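Local structure of methylglyoxal reductase (NADPH-dependent) (Candida albicans SC5314, 6KWS) at residues 54-59 with 66-71; 219-224 with 229-234; 190-195 with 241-246; 42-47 with 204-209. The protein probably reduces methylglyoxal, with NADPH as the hydride donor. The protein carries 1 engineered substitution. All coordinates share one frame; numbering follows the deposited sequence.

How the contacts relate
Contact 3 is the core contact of the four. All its touching residues are buried, and its centre lies about 7 Å from that of the chain. Contact 1 is partly buried. It reaches the same large sheet, but at the outermost strand 51-55. Contacts 2 and 4 are surface contacts between a helix end and a loop, and they meet where Asn219 of contact 2 probably bonds to Gln209 O of contact 4. Contacts 1 and 2 lie on opposite sides of the chain's centre. Contacts 2 and 3 rest mainly on apolar side chains, with no hydrogen bond between their segments. In contacts 1 and 4 a glutamate lies against aliphatic carbons, and a histidine binds its carboxylate.

Contact 1 (54-59 with 66-71); sequences EIVEDV and DKVLQK
Glu54 and Val56 meet Val68 where a Rossmann-fold strand hands over to its helix. Strand 51-55 is an outermost strand of the main sheet. The chain turns through a loop into helix 66-71 and then runs on to the parallel strand 75-80, so the contact belongs to a beta-alpha-beta crossover.

The apolar part centres on Val68. The aliphatic stem of Glu54 runs alongside the valine, headed the other way. Val68 CG2 lies 4.0 Å from Glu54 CG and 4.1 Å from Glu54 CB. The stem is bent at its second torsion (chi2 -76°), and the carboxylate passes on beyond the valine. Val68 CG1 stands between its own backbone N and carbonyl carbon (chi1 52°) and faces Val56 CG2 at 4.4 Å. Val56 packs further on Thr31 of the neighbouring strand and on Ala64 of the loop.

The polar part lies toward the surface. His72, just past the helix segment, is hydrogen-bonded to Glu54 OE1. Lys67 and Lys71 add positive charge nearby, which probably favours the ionised carboxylate. Neither forms a salt bridge with it. Asp58 and Val59, further along the loop, belong to the NADPH-binding site. Lys71 NZ stays 6.8 Å from Glu54 OE1, and it is the lysine's methylene Lys71 CD that approaches this oxygen, at 4.4 Å.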
# COMPACT_ATOMS: atom_id res chain seq x y z
N GLU A 54 13.70 10.38 -11.99
CA GLU A 54 14.63 9.58 -12.77
C GLU A 54 13.91 8.33 -13.26
O GLU A 54 12.93 7.89 -12.66
CB GLU A 54 15.86 9.19 -11.94
CG GLU A 54 16.64 10.38 -11.40
CD GLU A 54 17.49 11.08 -12.50
OE1 GLU A 54 18.32 11.94 -12.15
OE2 GLU A 54 17.33 10.76 -13.70
N ILE A 55 14.38 7.77 -14.36
CA ILE A 55 13.71 6.64 -14.99
C ILE A 55 14.35 5.33 -14.58
O ILE A 55 15.57 5.15 -14.72
CB ILE A 55 13.70 6.77 -16.52
CG1 ILE A 55 12.91 8.01 -16.90
CG2 ILE A 55 13.10 5.52 -17.13
CD1 ILE A 55 12.71 8.15 -18.34
N VAL A 56 13.53 4.40 -14.08
CA VAL A 56 13.93 3.03 -13.77
C VAL A 56 12.87 2.10 -14.36
O VAL A 56 11.80 1.91 -13.76
CB VAL A 56 14.07 2.81 -12.26
CG1 VAL A 56 14.37 1.34 -11.96
CG2 VAL A 56 15.13 3.72 -11.67
N GLU A 57 13.18 1.49 -15.51
CA GLU A 57 12.15 0.82 -16.32
C GLU A 57 11.67 -0.48 -15.69
O GLU A 57 10.47 -0.76 -15.70
CB GLU A 57 12.66 0.60 -17.74
CG GLU A 57 13.57 1.73 -18.20
CD GLU A 57 13.92 1.70 -19.69
OE1 GLU A 57 13.04 1.40 -20.52
OE2 GLU A 57 15.09 2.01 -20.03
N ASP A 58 12.58 -1.31 -15.16
CA ASP A 58 12.19 -2.49 -14.40
C ASP A 58 12.83 -2.42 -13.03
O ASP A 58 14.06 -2.52 -12.91
CB ASP A 58 12.58 -3.80 -15.09
CG ASP A 58 11.86 -5.03 -14.47
OD1 ASP A 58 11.84 -5.17 -13.21
OD2 ASP A 58 11.29 -5.85 -15.24
N VAL A 59 12.01 -2.25 -11.98
CA VAL A 59 12.56 -1.93 -10.67
C VAL A 59 13.02 -3.16 -9.93
O VAL A 59 13.65 -3.03 -8.87
CB VAL A 59 11.58 -1.10 -9.81
CG1 VAL A 59 11.02 0.06 -10.62
CG2 VAL A 59 10.46 -1.96 -9.27
N ASP A 66 21.06 1.67 -9.36
CA ASP A 66 22.43 2.12 -9.11
C ASP A 66 22.66 3.52 -9.65
O ASP A 66 23.11 4.41 -8.92
CB ASP A 66 23.43 1.16 -9.76
CG ASP A 66 23.21 -0.25 -9.33
OD1 ASP A 66 22.07 -0.53 -8.90
OD2 ASP A 66 24.13 -1.09 -9.45
N LYS A 67 22.35 3.73 -10.92
CA LYS A 67 22.63 5.01 -11.56
C LYS A 67 21.92 6.15 -10.84
O LYS A 67 22.50 7.23 -10.65
CB LYS A 67 22.26 4.93 -13.05
CG LYS A 67 21.94 6.24 -13.73
CD LYS A 67 21.54 6.01 -15.19
CE LYS A 67 21.23 7.33 -15.91
NZ LYS A 67 20.57 7.15 -17.23
N VAL A 68 20.69 5.93 -10.39
CA VAL A 68 20.01 6.98 -9.64
C VAL A 68 20.65 7.16 -8.25
O VAL A 68 20.77 8.28 -7.76
CB VAL A 68 18.50 6.69 -9.56
CG1 VAL A 68 18.27 5.29 -9.05
CG2 VAL A 68 17.81 7.72 -8.67
N LEU A 69 21.08 6.06 -7.62
CA LEU A 69 21.76 6.20 -6.33
C LEU A 69 23.09 6.92 -6.45
O LEU A 69 23.45 7.73 -5.58
CB LEU A 69 21.96 4.83 -5.69
CG LEU A 69 20.73 4.43 -4.88
CD1 LEU A 69 20.80 2.97 -4.46
CD2 LEU A 69 20.54 5.37 -3.67
N GLN A 70 23.85 6.65 -7.52
CA GLN A 70 25.14 7.31 -7.68
C GLN A 70 24.98 8.79 -8.03
O GLN A 70 25.67 9.64 -7.45
CB GLN A 70 25.97 6.60 -8.74
CG GLN A 70 26.48 5.24 -8.33
CD GLN A 70 26.64 4.33 -9.52
OE1 GLN A 70 26.61 4.79 -10.66
NE2 GLN A 70 26.76 3.03 -9.27
N LYS A 71 24.08 9.11 -8.95
CA LYS A 71 23.89 10.51 -9.33
C LYS A 71 23.37 11.38 -8.20
O LYS A 71 23.53 12.60 -8.25
CB LYS A 71 22.91 10.61 -10.48
CG LYS A 71 23.51 10.30 -11.79
CD LYS A 71 22.45 10.46 -12.85
CE LYS A 71 22.84 9.64 -14.05
NZ LYS A 71 24.27 9.17 -13.96

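Contact 2 (219-224 with 229-234); sequences NSILKL and SIPASK
Leu224 N donates a hydrogen bond to Ile221 O at 3.1 Å, and both residues send a methyl group to the ring of Pro231. The bond closes the turn that leads out of helix 216-222. Ile221 and Leu224, three residues apart across this turn, lie next to each other.

Pro231 CD is the point where they converge. Leu224 comes to it tip to tip, with Leu224 CD1 at 3.7 Å. Ile221 approaches obliquely, and its CD1 is 4.0 Å from the same ring carbon. The CA-CB bond of Ile221 does not aim at the loop. The bend at its second torsion (chi2 -55°) carries CD1 across to the proline. The two methyls also touch each other, with Ile221 CD1 4.3 Å from Leu224 CD1. Leu224 CD1 further lies 4.2 Å from Ser229 O, a van der Waals contact with the backbone.

No hydrogen bond crosses between the segments. Within 229-234, Ser233 OG donates to Ala232 O at 2.8 Å, but from above the carbonyl plane. Ile230 turns to helix 270-280, where it packs on Val274, and Leu224 also rests on Pro289. The segments thus join the end of helix 216-222 to the loop that enters strand 234-239. This is an apolar helix-loop-strand connection at the surface of an extended short-chain dehydrogenase/reductase fold, away from the NADPH site.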
# COMPACT_ATOMS: atom_id res chain seq x y z
N ASN A 219 -15.59 0.39 -6.06
CA ASN A 219 -16.06 0.62 -7.42
C ASN A 219 -16.99 -0.49 -7.89
O ASN A 219 -17.99 -0.22 -8.57
CB ASN A 219 -14.85 0.73 -8.36
CG ASN A 219 -15.17 1.52 -9.61
OD1 ASN A 219 -16.04 2.37 -9.59
ND2 ASN A 219 -14.47 1.23 -10.69
N SER A 220 -16.68 -1.74 -7.55
CA SER A 220 -17.49 -2.85 -8.05
C SER A 220 -18.91 -2.80 -7.47
O SER A 220 -19.85 -3.24 -8.14
CB SER A 220 -16.81 -4.17 -7.72
OG SER A 220 -17.02 -4.51 -6.37
N ILE A 221 -19.07 -2.24 -6.27
CA ILE A 221 -20.41 -1.97 -5.74
C ILE A 221 -21.19 -1.05 -6.68
O ILE A 221 -22.38 -1.27 -6.94
CB ILE A 221 -20.35 -1.37 -4.33
CG1 ILE A 221 -19.64 -2.29 -3.33
CG2 ILE A 221 -21.73 -0.99 -3.87
CD1 ILE A 221 -20.22 -3.65 -3.26
N LEU A 222 -20.54 0.00 -7.19
CA LEU A 222 -21.26 0.99 -7.99
C LEU A 222 -21.76 0.43 -9.32
O LEU A 222 -22.60 1.08 -9.95
CB LEU A 222 -20.38 2.21 -8.27
CG LEU A 222 -19.95 2.98 -7.03
CD1 LEU A 222 -19.07 4.16 -7.37
CD2 LEU A 222 -21.17 3.44 -6.27
N LYS A 223 -21.29 -0.73 -9.75
CA LYS A 223 -21.75 -1.31 -11.00
C LYS A 223 -22.83 -2.36 -10.82
O LYS A 223 -23.18 -3.04 -11.78
CB LYS A 223 -20.58 -1.90 -11.78
CG LYS A 223 -19.48 -0.91 -12.07
CD LYS A 223 -18.38 -1.61 -12.82
CE LYS A 223 -17.06 -0.91 -12.62
NZ LYS A 223 -15.98 -1.94 -12.66
N LEU A 224 -23.36 -2.52 -9.62
CA LEU A 224 -24.43 -3.47 -9.40
C LEU A 224 -25.79 -2.85 -9.69
O LEU A 224 -26.02 -1.66 -9.43
CB LEU A 224 -24.39 -3.99 -7.96
CG LEU A 224 -23.06 -4.61 -7.59
CD1 LEU A 224 -23.08 -5.12 -6.15
CD2 LEU A 224 -22.70 -5.72 -8.58
N SER A 229 -26.99 -9.71 -6.25
CA SER A 229 -26.53 -10.07 -4.93
C SER A 229 -25.23 -9.33 -4.66
O SER A 229 -24.47 -8.99 -5.58
CB SER A 229 -26.34 -11.59 -4.80
OG SER A 229 -25.63 -12.12 -5.91
N ILE A 230 -25.00 -9.04 -3.39
CA ILE A 230 -23.85 -8.22 -2.99
C ILE A 230 -22.63 -9.12 -2.87
O ILE A 230 -22.73 -10.19 -2.25
CB ILE A 230 -24.15 -7.52 -1.67
CG1 ILE A 230 -25.29 -6.52 -1.88
CG2 ILE A 230 -22.88 -6.91 -1.10
CD1 ILE A 230 -25.81 -5.95 -0.61
N PRO A 231 -21.48 -8.75 -3.43
CA PRO A 231 -20.31 -9.64 -3.35
C PRO A 231 -19.96 -9.93 -1.90
O PRO A 231 -20.29 -9.17 -0.98
CB PRO A 231 -19.20 -8.84 -4.04
CG PRO A 231 -19.87 -7.75 -4.78
CD PRO A 231 -21.11 -7.44 -4.00
N ALA A 232 -19.32 -11.07 -1.69
CA ALA A 232 -18.67 -11.32 -0.42
C ALA A 232 -17.26 -10.73 -0.53
O ALA A 232 -16.52 -11.02 -1.47
CB ALA A 232 -18.64 -12.81 -0.10
N SER A 233 -16.94 -9.85 0.40
CA SER A 233 -15.62 -9.26 0.50
C SER A 233 -15.51 -8.80 1.93
O SER A 233 -16.44 -8.17 2.45
CB SER A 233 -15.43 -8.07 -0.44
OG SER A 233 -15.36 -8.50 -1.79
N LYS A 234 -14.41 -9.14 2.58
CA LYS A 234 -14.28 -8.66 3.93
C LYS A 234 -12.81 -8.62 4.30
O LYS A 234 -11.99 -9.33 3.71
CB LYS A 234 -15.09 -9.54 4.89
CG LYS A 234 -14.54 -10.91 5.08
CD LYS A 234 -15.62 -11.73 5.75
CE LYS A 234 -15.06 -12.80 6.63
NZ LYS A 234 -15.87 -14.02 6.46

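Contact 3 (190-195 with 241-246); sequences STINPS and RDVAKA
Ile192 loses the most surface in this contact and meets both Val243 and Ala246. Val243 and Ala246 follow it in buried area. The three lie between strand 188-194 and helix 240-252. The two short segments run almost exactly antiparallel, at 173°, with their axes 9.5 Å apart.

Ile192 uses both of its branches. Its CG2 lies 4.1 Å from Val243 CG1, and the isoleucine and valine lie side by side, pointing oppositely. Its CD1 reaches one helical turn further and rests 4.0 Å from Ala246 CB. The same methyl is 3.8 Å from Ala246 O, so it packs on the helix backbone as well. Leu263 of the adjacent strand touches both Ile192 and Ala246.

Val243 is shared between two strand residues. Its CG1 is anti to the backbone N (chi1 179°) and meets Ile192. This leaves CG2 beside the N, where it faces Pro194 CB at 3.9 Å. These touching residues are all buried, and no hydrogen bond crosses between the segments.

Alternation along the strand sends Thr191 to the other side of the sheet, where it packs on helix 160-181. Ala244, pointing away from the strand, touches helix 12-23. The side chain of Val243 comes within about 4 Å of that of Ile13, and Pro194 lies equally near Val197. Both neighbours are NADPH-binding residues. A helix lying antiparallel over a central strand in this way is typical of the three-layered alpha/beta/alpha Rossmann fold.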
# COMPACT_ATOMS: atom_id res chain seq x y z
N SER A 190 12.33 0.30 7.85
CA SER A 190 10.99 0.18 8.39
C SER A 190 10.05 -0.38 7.34
O SER A 190 10.33 -0.37 6.13
CB SER A 190 10.46 1.53 8.88
OG SER A 190 11.23 1.99 9.96
N THR A 191 8.92 -0.85 7.81
CA THR A 191 7.99 -1.57 6.97
C THR A 191 6.59 -1.04 7.26
O THR A 191 6.24 -0.83 8.42
CB THR A 191 8.14 -3.07 7.25
OG1 THR A 191 9.02 -3.66 6.28
CG2 THR A 191 6.88 -3.76 7.20
N ILE A 192 5.82 -0.77 6.20
CA ILE A 192 4.44 -0.32 6.29
C ILE A 192 3.55 -1.45 5.77
O ILE A 192 3.60 -1.76 4.57
CB ILE A 192 4.22 0.96 5.49
CG1 ILE A 192 5.24 2.02 5.91
CG2 ILE A 192 2.81 1.49 5.67
CD1 ILE A 192 4.95 2.61 7.28
N ASN A 193 2.74 -2.07 6.63
CA ASN A 193 1.89 -3.19 6.22
C ASN A 193 0.42 -2.81 6.27
O ASN A 193 -0.26 -3.07 7.28
CB ASN A 193 2.11 -4.42 7.11
CG ASN A 193 3.54 -4.74 7.26
OD1 ASN A 193 4.05 -5.67 6.64
ND2 ASN A 193 4.20 -4.00 8.13
N PRO A 194 -0.13 -2.24 5.21
CA PRO A 194 -1.55 -1.89 5.21
C PRO A 194 -2.44 -3.07 4.86
O PRO A 194 -2.04 -4.00 4.14
CB PRO A 194 -1.62 -0.81 4.12
CG PRO A 194 -0.56 -1.20 3.17
CD PRO A 194 0.53 -1.87 3.94
N SER A 195 -3.66 -3.04 5.39
CA SER A 195 -4.70 -3.96 4.91
C SER A 195 -5.20 -3.48 3.55
O SER A 195 -4.44 -2.85 2.81
CB SER A 195 -5.84 -4.08 5.91
OG SER A 195 -5.86 -2.99 6.80
N ARG A 241 -4.54 7.84 2.41
CA ARG A 241 -3.86 9.04 2.90
C ARG A 241 -3.15 8.77 4.23
O ARG A 241 -2.06 9.31 4.47
CB ARG A 241 -4.88 10.17 3.02
CG ARG A 241 -5.31 10.67 1.65
CD ARG A 241 -6.59 11.46 1.71
NE ARG A 241 -7.71 10.65 2.20
CZ ARG A 241 -8.97 11.07 2.24
NH1 ARG A 241 -9.29 12.29 1.81
NH2 ARG A 241 -9.92 10.27 2.70
N ASP A 242 -3.73 7.93 5.09
CA ASP A 242 -3.05 7.55 6.32
C ASP A 242 -1.87 6.62 6.06
O ASP A 242 -0.85 6.68 6.75
CB ASP A 242 -4.05 6.93 7.29
CG ASP A 242 -5.17 7.89 7.64
OD1 ASP A 242 -4.85 9.11 7.72
OD2 ASP A 242 -6.34 7.46 7.80
N VAL A 243 -1.98 5.75 5.06
CA VAL A 243 -0.85 4.93 4.68
C VAL A 243 0.28 5.81 4.19
O VAL A 243 1.42 5.73 4.69
CB VAL A 243 -1.28 3.89 3.62
CG1 VAL A 243 -0.10 3.03 3.20
CG2 VAL A 243 -2.41 3.02 4.16
N ALA A 244 -0.01 6.70 3.23
CA ALA A 244 0.97 7.66 2.75
C ALA A 244 1.62 8.42 3.91
O ALA A 244 2.85 8.55 3.96
CB ALA A 244 0.32 8.65 1.79
N LYS A 245 0.81 8.91 4.85
CA LYS A 245 1.40 9.67 5.94
C LYS A 245 2.29 8.79 6.80
O LYS A 245 3.34 9.24 7.29
CB LYS A 245 0.30 10.31 6.79
CG LYS A 245 0.85 11.15 7.92
CD LYS A 245 -0.23 11.97 8.57
CE LYS A 245 0.28 12.66 9.84
NZ LYS A 245 -0.17 14.08 9.94
N ALA A 246 1.92 7.52 6.97
CA ALA A 246 2.73 6.62 7.78
C ALA A 246 4.10 6.43 7.17
O ALA A 246 5.10 6.40 7.89
CB ALA A 246 2.02 5.27 7.96

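Contact 4 (42-47 with 204-209); sequences LKLFNN and GSEIKQ
The flat carboxylate of Glu206 turns one face to Leu44, whose CD1 sits almost directly above its carbon. In the Rossmann fold, this contact joins the end of helix 35-44, which closes in a Schellman motif, to the loop between strand 196-198 and helix 216-222. Leu44 CD1 is 4.1 Å from Glu206 CD. It lies at nearly equal range from the oxygens, 4.1 Å from Glu206 OE1 and 4.2 Å from Glu206 OE2. The polar partners of the carboxylate lie outside the segments. His40 is hydrogen-bonded to OE1, and Gln15 bonds weakly to OE2. Together they probably limit how the group can turn.

In the Schellman motif, Asn46 has positive phi (63°), and two bonds run back into the last turn: Asn47 N to Leu42 O at 2.7 Å and Asn46 N to Lys43 O at 2.8 Å. Leu44 points out of this turn toward the loop. Glu206 reaches it by a bend at its second torsion (chi2 -59°). The glutamate side chain is about 6 Å from that of Thr10 in the NADPH site. On the other branch of the leucine, Leu44 CD2 touches Ser205 OG at 4.1 Å.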
# COMPACT_ATOMS: atom_id res chain seq x y z
N LEU A 42 5.18 15.45 -12.99
CA LEU A 42 5.56 16.83 -12.71
C LEU A 42 4.45 17.80 -13.10
O LEU A 42 4.31 18.85 -12.47
CB LEU A 42 6.88 17.20 -13.40
CG LEU A 42 8.12 16.32 -13.20
CD1 LEU A 42 9.36 17.12 -13.52
CD2 LEU A 42 8.25 15.69 -11.81
N LYS A 43 3.62 17.46 -14.09
CA LYS A 43 2.55 18.37 -14.49
C LYS A 43 1.40 18.39 -13.48
O LYS A 43 0.84 19.45 -13.18
CB LYS A 43 2.04 18.01 -15.87
CG LYS A 43 3.00 18.32 -16.99
CD LYS A 43 2.23 18.40 -18.28
CE LYS A 43 2.79 17.47 -19.32
NZ LYS A 43 2.50 18.01 -20.68
N LEU A 44 1.00 17.22 -12.97
CA LEU A 44 -0.01 17.18 -11.91
C LEU A 44 0.32 18.15 -10.79
O LEU A 44 -0.56 18.86 -10.29
CB LEU A 44 -0.14 15.76 -11.36
CG LEU A 44 -0.83 14.78 -12.32
CD1 LEU A 44 -0.79 13.34 -11.81
CD2 LEU A 44 -2.26 15.23 -12.59
N PHE A 45 1.59 18.21 -10.39
CA PHE A 45 2.00 19.10 -9.31
C PHE A 45 2.45 20.46 -9.81
O PHE A 45 2.91 21.28 -9.02
CB PHE A 45 3.12 18.44 -8.49
CG PHE A 45 2.65 17.30 -7.62
CD1 PHE A 45 2.07 17.54 -6.38
CD2 PHE A 45 2.77 15.99 -8.05
CE1 PHE A 45 1.62 16.50 -5.59
CE2 PHE A 45 2.32 14.94 -7.27
CZ PHE A 45 1.75 15.19 -6.04
N ASN A 46 2.32 20.72 -11.11
CA ASN A 46 2.66 22.01 -11.70
C ASN A 46 4.14 22.33 -11.55
O ASN A 46 4.51 23.46 -11.26
CB ASN A 46 1.79 23.13 -11.13
CG ASN A 46 0.36 23.04 -11.60
OD1 ASN A 46 0.10 22.96 -12.81
ND2 ASN A 46 -0.58 23.05 -10.66
N ASN A 47 4.99 21.32 -11.77
CA ASN A 47 6.43 21.45 -11.86
C ASN A 47 7.02 22.31 -10.73
O ASN A 47 7.66 23.35 -11.02
CB ASN A 47 6.85 21.98 -13.22
CG ASN A 47 6.15 21.29 -14.36
OD1 ASN A 47 5.02 21.64 -14.72
ND2 ASN A 47 6.81 20.31 -14.95
N GLY A 204 -8.19 13.68 -9.39
CA GLY A 204 -9.36 13.17 -10.09
C GLY A 204 -9.09 12.83 -11.53
O GLY A 204 -9.81 12.01 -12.11
N SER A 205 -8.06 13.44 -12.13
CA SER A 205 -7.67 13.12 -13.50
C SER A 205 -7.49 11.62 -13.69
O SER A 205 -7.89 11.06 -14.72
CB SER A 205 -6.37 13.85 -13.85
OG SER A 205 -6.34 15.14 -13.26
N GLU A 206 -6.91 10.95 -12.69
CA GLU A 206 -6.41 9.59 -12.82
C GLU A 206 -7.50 8.53 -12.94
O GLU A 206 -7.18 7.38 -13.28
CB GLU A 206 -5.51 9.28 -11.62
CG GLU A 206 -4.32 10.24 -11.41
CD GLU A 206 -3.37 10.28 -12.63
OE1 GLU A 206 -3.68 11.02 -13.58
OE2 GLU A 206 -2.33 9.56 -12.64
N ILE A 207 -8.78 8.88 -12.70
CA ILE A 207 -9.81 7.85 -12.61
C ILE A 207 -10.10 7.29 -13.98
O ILE A 207 -10.38 8.02 -14.95
CB ILE A 207 -11.08 8.37 -11.93
CG1 ILE A 207 -10.86 8.45 -10.43
CG2 ILE A 207 -12.21 7.41 -12.14
CD1 ILE A 207 -10.36 9.77 -9.98
N LYS A 208 -9.96 6.00 -14.08
CA LYS A 208 -10.44 5.23 -15.18
C LYS A 208 -11.72 4.54 -14.76
O LYS A 208 -12.26 4.75 -13.65
CB LYS A 208 -9.39 4.21 -15.61
CG LYS A 208 -8.56 3.72 -14.43
CD LYS A 208 -7.26 3.04 -14.83
CE LYS A 208 -7.51 1.88 -15.77
NZ LYS A 208 -6.25 1.47 -16.46
N GLN A 209 -12.16 3.67 -15.63
CA GLN A 209 -13.44 3.01 -15.50
C GLN A 209 -13.40 1.90 -14.48
O GLN A 209 -14.38 1.67 -13.77
CB GLN A 209 -13.78 2.41 -16.84
CG GLN A 209 -15.23 2.20 -17.05
CD GLN A 209 -15.80 3.54 -17.42
OE1 GLN A 209 -15.08 4.51 -17.61
NE2 GLN A 209 -17.11 3.57 -17.63